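Local atomic coordinates of putative ABC type-2 transporter (Thermotoga maritima MSB8, PDB entry 3CNI), a protein that is probably part of an ABC-type transporter of the ABC-2 integral membrane family, represented here by a calcium-binding domain cut from the longer membrane protein. Residues R17-G21 with T22-L26; E146-M149 with N150-S154. One frame throughout, in Å; residues are numbered along the deposited sequence.

Contact 1. Residues R17-G21 with T22-L26. With CA (calcium ion), chain C.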
ATOM      1  N   ARG A  17     -14.838  12.992   8.766  1.00 57.80           N
ATOM      2  CA  ARG A  17     -14.394  12.509  10.087  1.00 57.20           C
ATOM      3  C   ARG A  17     -15.570  12.548  10.968  1.00 55.97           C
ATOM      4  O   ARG A  17     -16.107  13.596  11.191  1.00 55.07           O
ATOM      5  CB  ARG A  17     -13.254  13.321  10.697  1.00 57.48           C
ATOM      6  CG  ARG A  17     -12.856  12.767  12.124  1.00 57.74           C
ATOM      7  CD  ARG A  17     -11.544  13.311  12.672  1.00 56.67           C
ATOM      8  NE  ARG A  17     -11.487  14.760  12.599  1.00 52.31           N
ATOM      9  CZ  ARG A  17     -12.142  15.566  13.383  1.00 56.40           C
ATOM     10  NH1 ARG A  17     -12.005  16.864  13.216  1.00 58.07           N
ATOM     11  NH2 ARG A  17     -12.910  15.094  14.348  1.00 58.54           N
ATOM     12  N   GLU A  18     -15.958  11.382  11.453  1.00 56.77           N
ATOM     13  CA  GLU A  18     -17.096  11.267  12.342  1.00 58.93           C
ATOM     14  C   GLU A  18     -16.698  11.117  13.797  1.00 58.33           C
ATOM     15  O   GLU A  18     -17.450  11.425  14.703  1.00 58.73           O
ATOM     16  CB  GLU A  18     -17.952  10.080  11.919  1.00 60.46           C
ATOM     17  CG  GLU A  18     -18.678  10.309  10.585  1.00 65.41           C
ATOM     18  CD  GLU A  18     -19.415   9.063  10.068  1.00 74.65           C
ATOM     19  OE1 GLU A  18     -18.935   7.896  10.312  1.00 78.55           O
ATOM     20  OE2 GLU A  18     -20.489   9.265   9.414  1.00 76.57           O
ATOM     21  N   ASP A  19     -15.481  10.652  13.980  1.00 58.42           N
ATOM     22  CA  ASP A  19     -14.835  10.486  15.298  1.00 58.30           C
ATOM     23  C   ASP A  19     -14.272  11.818  15.818  1.00 57.44           C
ATOM     24  O   ASP A  19     -13.566  12.533  15.114  1.00 57.39           O
ATOM     25  CB  ASP A  19     -13.694   9.449  15.145  1.00 58.73           C
ATOM     26  CG  ASP A  19     -13.253   8.839  16.463  1.00 60.58           C
ATOM     27  OD1 ASP A  19     -13.852   7.864  16.913  1.00 63.06           O
ATOM     28  OD2 ASP A  19     -12.290   9.331  17.050  1.00 64.90           O
ATOM     29  N   THR A  20     -14.548  12.137  17.072  1.00 57.47           N
ATOM     30  CA  THR A  20     -14.148  13.440  17.636  1.00 56.63           C
ATOM     31  C   THR A  20     -12.848  13.329  18.459  1.00 56.24           C
ATOM     32  O   THR A  20     -12.374  14.301  19.051  1.00 57.14           O
ATOM     33  CB  THR A  20     -15.257  14.015  18.525  1.00 56.23           C
ATOM     34  OG1 THR A  20     -15.466  13.127  19.618  1.00 55.86           O
ATOM     35  CG2 THR A  20     -16.556  14.148  17.736  1.00 55.06           C
ATOM     36  N   GLY A  21     -12.271  12.144  18.479  1.00 54.69           N
ATOM     37  CA  GLY A  21     -11.053  11.933  19.246  1.00 54.13           C
ATOM     38  C   GLY A  21      -9.805  12.471  18.588  1.00 53.09           C
ATOM     39  O   GLY A  21      -9.748  12.644  17.374  1.00 52.25           O
ATOM     40  N   THR A  22      -8.803  12.689  19.439  1.00 52.88           N
ATOM     41  CA  THR A  22      -7.504  13.300  19.091  1.00 52.18           C
ATOM     42  C   THR A  22      -6.751  12.533  18.048  1.00 53.02           C
ATOM     43  O   THR A  22      -6.264  13.100  17.068  1.00 52.81           O
ATOM     44  CB  THR A  22      -6.617  13.554  20.375  1.00 52.93           C
ATOM     45  OG1 THR A  22      -7.273  14.530  21.179  1.00 50.99           O
ATOM     46  CG2 THR A  22      -5.194  14.082  20.067  1.00 49.53           C
ATOM     47  N   ILE A  23      -6.665  11.225  18.196  1.00 53.67           N
ATOM     48  CA  ILE A  23      -5.909  10.455  17.192  1.00 53.06           C
ATOM     49  C   ILE A  23      -6.654  10.459  15.819  1.00 53.18           C
ATOM     50  O   ILE A  23      -6.020  10.523  14.760  1.00 52.33           O
ATOM     51  CB  ILE A  23      -5.548   9.038  17.687  1.00 54.20           C
ATOM     52  CG1 ILE A  23      -4.454   8.463  16.762  1.00 56.38           C
ATOM     53  CG2 ILE A  23      -6.755   8.116  17.684  1.00 53.37           C
ATOM     54  CD1 ILE A  23      -3.139   9.144  17.017  1.00 59.07           C
ATOM     55  N   ALA A  24      -7.990  10.384  15.844  1.00 52.40           N
ATOM     56  CA  ALA A  24      -8.799  10.664  14.625  1.00 52.42           C
ATOM     57  C   ALA A  24      -8.452  12.002  14.011  1.00 52.86           C
ATOM     58  O   ALA A  24      -8.275  12.120  12.822  1.00 54.57           O
ATOM     59  CB  ALA A  24     -10.309  10.684  14.945  1.00 51.69           C
ATOM     60  N   GLU A  25      -8.488  13.054  14.818  1.00 54.45           N
ATOM     61  CA  GLU A  25      -8.094  14.400  14.295  1.00 55.76           C
ATOM     62  C   GLU A  25      -6.742  14.389  13.598  1.00 56.47           C
ATOM     63  O   GLU A  25      -6.513  15.062  12.579  1.00 56.10           O
ATOM     64  CB  GLU A  25      -8.101  15.458  15.343  1.00 54.84           C
ATOM     65  CG  GLU A  25      -9.456  15.668  15.913  1.00 57.80           C
ATOM     66  CD  GLU A  25      -9.456  16.739  16.969  1.00 59.06           C
ATOM     67  OE1 GLU A  25      -8.371  17.299  17.231  1.00 62.06           O
ATOM     68  OE2 GLU A  25     -10.532  17.032  17.557  1.00 61.08           O
ATOM     69  N   LEU A  26      -5.878  13.545  14.135  1.00 57.92           N
ATOM     70  CA  LEU A  26      -4.511  13.454  13.694  1.00 58.89           C
ATOM     71  C   LEU A  26      -4.391  12.711  12.372  1.00 58.96           C
ATOM     72  O   LEU A  26      -3.596  13.051  11.528  1.00 58.80           O
ATOM     73  CB  LEU A  26      -3.696  12.753  14.764  1.00 60.73           C
ATOM     74  CG  LEU A  26      -2.208  12.972  14.723  1.00 64.63           C
ATOM     75  CD1 LEU A  26      -1.726  12.381  13.404  1.00 69.96           C
ATOM     76  CD2 LEU A  26      -1.880  14.465  14.975  1.00 66.85           C
TER
HETATM   77 CA    CA C 202      -9.965  18.345  19.716  0.50 92.85          CA
HETATM   78  O   HOH W   1     -10.270  15.970  20.282  0.50 41.09           O
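Gly21 and Glu25 span the first turn of helix 22-32, where the backbone N of Glu25 donates to Gly21 O at 2.9 Å with an N-H...O angle of 165°, with Gly21 at the N-cap. Arg17, at the end of strand 12-17, lies across this turn. With CG anti to the backbone N (chi1 179°) and a bend at chi3, its chain carries CD past Ala24 O and lays one face of the guanidinium on Glu25 CG, 3.7 Å from CZ. What meets that face is therefore a methylene: Arg17 NH2 and Glu25 OE2 are 4.4 Å apart, too far for a salt bridge. The rotation of the group is set by NH2, which donates to Asp19 O at 2.8 Å, in the guanidinium plane, and by NE, which pairs with Glu28 one turn further along the helix. A methionine in place of Arg17 would probably leave Asp19 O without this donor and Glu28 without its charged mate. At Ala24, Asp19 OD2 lies 3.2 Å from CB and accepts from Gly21 N, which approaches from above the carboxylate plane; Ser67 OG bonds to the same oxygen and also takes the amide of Ala24. Glu25 itself, extended beyond CG, places OE2 2.6 Å from a calcium ion. Water 1, bound to that ion, donates to Thr20 O at 3.0 Å, linking the loop backbone to the metal. The Asp19-Gly21 bond defines an Asx turn, whose donor, Gly21, is itself the N-cap of helix 22-32 at the strand-to-helix junction of a beta-alpha-beta unit.

Contact 2. Residues E146-M149 with N150-S154. With CA (calcium ion), chain B.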
ATOM      1  N   GLU A 146      -9.639  -2.646  -7.592  1.00 61.18           N
ATOM      2  CA  GLU A 146      -8.891  -3.807  -8.108  1.00 61.92           C
ATOM      3  C   GLU A 146      -9.836  -4.982  -8.269  1.00 62.05           C
ATOM      4  O   GLU A 146      -9.849  -5.692  -9.294  1.00 62.65           O
ATOM      5  CB  GLU A 146      -7.818  -4.237  -7.149  1.00 62.71           C
ATOM      6  CG  GLU A 146      -6.625  -3.250  -6.937  1.00 66.59           C
ATOM      7  CD  GLU A 146      -6.766  -2.162  -5.810  1.00 67.94           C
ATOM      8  OE1 GLU A 146      -7.865  -1.637  -5.424  1.00 69.79           O
ATOM      9  OE2 GLU A 146      -5.691  -1.775  -5.369  1.00 69.35           O
ATOM     10  N   ALA A 147     -10.584  -5.236  -7.202  1.00 62.17           N
ATOM     11  CA  ALA A 147     -11.529  -6.396  -7.154  1.00 61.29           C
ATOM     12  C   ALA A 147     -12.560  -6.237  -8.234  1.00 60.52           C
ATOM     13  O   ALA A 147     -12.849  -7.149  -8.958  1.00 60.79           O
ATOM     14  CB  ALA A 147     -12.227  -6.516  -5.786  1.00 60.06           C
ATOM     15  N   ILE A 148     -13.123  -5.053  -8.339  1.00 61.31           N
ATOM     16  CA  ILE A 148     -14.177  -4.838  -9.330  1.00 62.22           C
ATOM     17  C   ILE A 148     -13.607  -4.986 -10.729  1.00 63.16           C
ATOM     18  O   ILE A 148     -14.209  -5.554 -11.610  1.00 60.76           O
ATOM     19  CB  ILE A 148     -14.898  -3.497  -9.190  1.00 62.14           C
ATOM     20  CG1 ILE A 148     -15.669  -3.521  -7.888  1.00 61.77           C
ATOM     21  CG2 ILE A 148     -15.910  -3.354 -10.336  1.00 60.60           C
ATOM     22  CD1 ILE A 148     -16.714  -4.639  -7.858  1.00 61.75           C
HETATM   23  N   MSE A 149     -12.399  -4.493 -10.895  1.00 64.52           N
HETATM   24  CA  MSE A 149     -11.781  -4.541 -12.211  1.00 65.97           C
HETATM   25  C   MSE A 149     -11.361  -5.952 -12.534  1.00 65.53           C
HETATM   26  O   MSE A 149     -11.451  -6.338 -13.647  1.00 64.86           O
HETATM   27  CB  MSE A 149     -10.573  -3.582 -12.271  1.00 67.27           C
HETATM   28  CG  MSE A 149     -10.959  -2.100 -12.150  1.00 70.51           C
HETATM   29 SE   MSE A 149     -11.940  -1.556 -13.801  1.00 80.27          SE
HETATM   30  CE  MSE A 149     -13.454  -0.695 -12.870  1.00 79.38           C
ATOM     31  N   ASN A 150     -10.915  -6.720 -11.551  1.00 65.91           N
ATOM     32  CA  ASN A 150     -10.461  -8.127 -11.802  1.00 67.34           C
ATOM     33  C   ASN A 150     -11.623  -9.048 -12.141  1.00 68.38           C
ATOM     34  O   ASN A 150     -11.451 -10.063 -12.857  1.00 68.13           O
ATOM     35  CB  ASN A 150      -9.630  -8.740 -10.645  1.00 66.75           C
ATOM     36  CG  ASN A 150      -8.305  -8.035 -10.444  1.00 67.93           C
ATOM     37  OD1 ASN A 150      -7.689  -7.524 -11.400  1.00 66.06           O
ATOM     38  ND2 ASN A 150      -7.853  -7.963  -9.165  1.00 70.93           N
ATOM     39  N   VAL A 151     -12.802  -8.690 -11.625  1.00 69.85           N
ATOM     40  CA  VAL A 151     -14.039  -9.447 -11.900  1.00 71.16           C
ATOM     41  C   VAL A 151     -14.385  -9.303 -13.355  1.00 72.22           C
ATOM     42  O   VAL A 151     -14.485 -10.312 -14.055  1.00 72.52           O
ATOM     43  CB  VAL A 151     -15.267  -8.964 -11.080  1.00 70.72           C
ATOM     44  CG1 VAL A 151     -16.583  -9.475 -11.656  1.00 71.89           C
ATOM     45  CG2 VAL A 151     -15.191  -9.453  -9.703  1.00 71.81           C
ATOM     46  N   PHE A 152     -14.565  -8.052 -13.764  1.00 73.54           N
ATOM     47  CA  PHE A 152     -15.037  -7.705 -15.090  1.00 74.94           C
ATOM     48  C   PHE A 152     -14.069  -8.129 -16.186  1.00 75.93           C
ATOM     49  O   PHE A 152     -14.446  -8.697 -17.209  1.00 76.17           O
ATOM     50  CB  PHE A 152     -15.386  -6.208 -15.125  1.00 75.05           C
ATOM     51  CG  PHE A 152     -16.683  -5.934 -14.414  1.00 77.76           C
ATOM     52  CD1 PHE A 152     -17.789  -6.726 -14.756  1.00 81.06           C
ATOM     53  CD2 PHE A 152     -16.812  -5.008 -13.390  1.00 78.13           C
ATOM     54  CE1 PHE A 152     -19.042  -6.569 -14.117  1.00 81.42           C
ATOM     55  CE2 PHE A 152     -18.048  -4.833 -12.738  1.00 79.29           C
ATOM     56  CZ  PHE A 152     -19.165  -5.603 -13.106  1.00 81.38           C
ATOM     57  N   TYR A 153     -12.797  -8.047 -15.862  1.00 77.51           N
ATOM     58  CA  TYR A 153     -11.768  -8.355 -16.847  1.00 78.82           C
ATOM     59  C   TYR A 153     -11.338  -9.832 -16.773  1.00 80.43           C
ATOM     60  O   TYR A 153     -10.427 -10.251 -17.482  1.00 81.12           O
ATOM     61  CB  TYR A 153     -10.560  -7.418 -16.732  1.00 79.07           C
ATOM     62  CG  TYR A 153     -10.761  -6.024 -17.325  1.00 79.43           C
ATOM     63  CD1 TYR A 153     -10.759  -5.825 -18.708  1.00 80.81           C
ATOM     64  CD2 TYR A 153     -10.901  -4.906 -16.503  1.00 82.71           C
ATOM     65  CE1 TYR A 153     -10.930  -4.550 -19.268  1.00 82.11           C
ATOM     66  CE2 TYR A 153     -11.064  -3.592 -17.036  1.00 82.87           C
ATOM     67  CZ  TYR A 153     -11.081  -3.432 -18.431  1.00 84.52           C
ATOM     68  OH  TYR A 153     -11.232  -2.185 -19.010  1.00 85.90           O
ATOM     69  N   SER A 154     -12.045 -10.616 -15.956  1.00 81.80           N
ATOM     70  CA  SER A 154     -11.780 -12.043 -15.770  1.00 82.76           C
ATOM     71  C   SER A 154     -12.550 -12.856 -16.789  1.00 84.15           C
ATOM     72  O   SER A 154     -12.513 -14.090 -16.743  1.00 83.96           O
ATOM     73  CB  SER A 154     -12.197 -12.541 -14.375  1.00 82.62           C
ATOM     74  OG  SER A 154     -13.620 -12.630 -14.247  1.00 81.32           O
TER
HETATM   75 CA    CA B 201      -5.031  -0.446  -3.379  1.00 62.58          CA
HETATM   76  O   HOH W   2      -7.457   0.134  -3.671  1.00 43.77           O
HETATM   77  O   HOH W   3      -4.865  -0.089  -1.054  1.00 60.01           O
HETATM   78  O   HOH W   4      -3.209  -1.956  -3.131  1.00 57.89           O
HETATM   79  O   HOH W   5      -3.417   0.205  -4.929  1.00 46.81           O
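Glu146, whose backbone O accepts from the amide N of Asn150 at 2.7 Å, turns its carboxylate away from the helix to a calcium ion. The binding is through one oxygen: OE2 is 2.5 Å from the metal, whereas OE1 stays 3.7 Å off and instead accepts from water 2, itself a calcium ligand. A bend at chi2 (89°) swings the carboxylate into this position. Waters 3, 4 and 5 also bind the ion, and Ser99 from helix 89-107 adds a protein ligand, so the metal bridges the two helices directly, Glu146 on one and Ser99 on the other, with the four waters as its other ligands.

The carboxylate extends from helix 145-152, of which residues 146-152 make up nearly all. The alpha-helical i to i+4 bonds continue to Tyr153, the one from Phe152 N to Ile148 O being weak; Tyr153 N donates to Met149 O although the residue itself departs from helical phi/psi. The same spacing sets up a Met-aromatic contact: the selenium of Met149, present as selenomethionine, lies at the edge of the Tyr153 ring, 84° off the normal and 5.3 Å from the centroid. Ile148 CG2, anti to its own N and so beside the carbonyl, is the branch that reaches Phe152 CE2, at 3.5 Å, the two chains lying side by side.

Further out, Phe140 of strand 138-140 packs on both Ile148 and Phe152, while Leu135 touches Ile148 and Met149. Tyr153 OH hydrogen-bonds with Thr87 OG1, and Asn150 ND2 donates to Asp125 of the second subunit, whose Phe124 packs on Met149.

Overall arrangement
From the N terminus, contact 1 comes first: the loop 18-21 carries the chain from strand 12-17 into helix 22-32, which leads on to the neighbouring parallel strand 36-41. Contact 2 opens only near the C terminus, after strand 138-140, along helix 145-152 and its end. The two follow in series: contact 1 closes the short strand-to-helix loop, whereas contact 2 runs along a helix and closes none; they neither nest nor cross. Their centres are 34 Å apart on opposite sides of the chain's centre, with nearest atoms about 21 Å apart. Each holds a glutamate bound to a separate calcium ion; contact 2 additionally meets the second subunit, which does not touch contact 1.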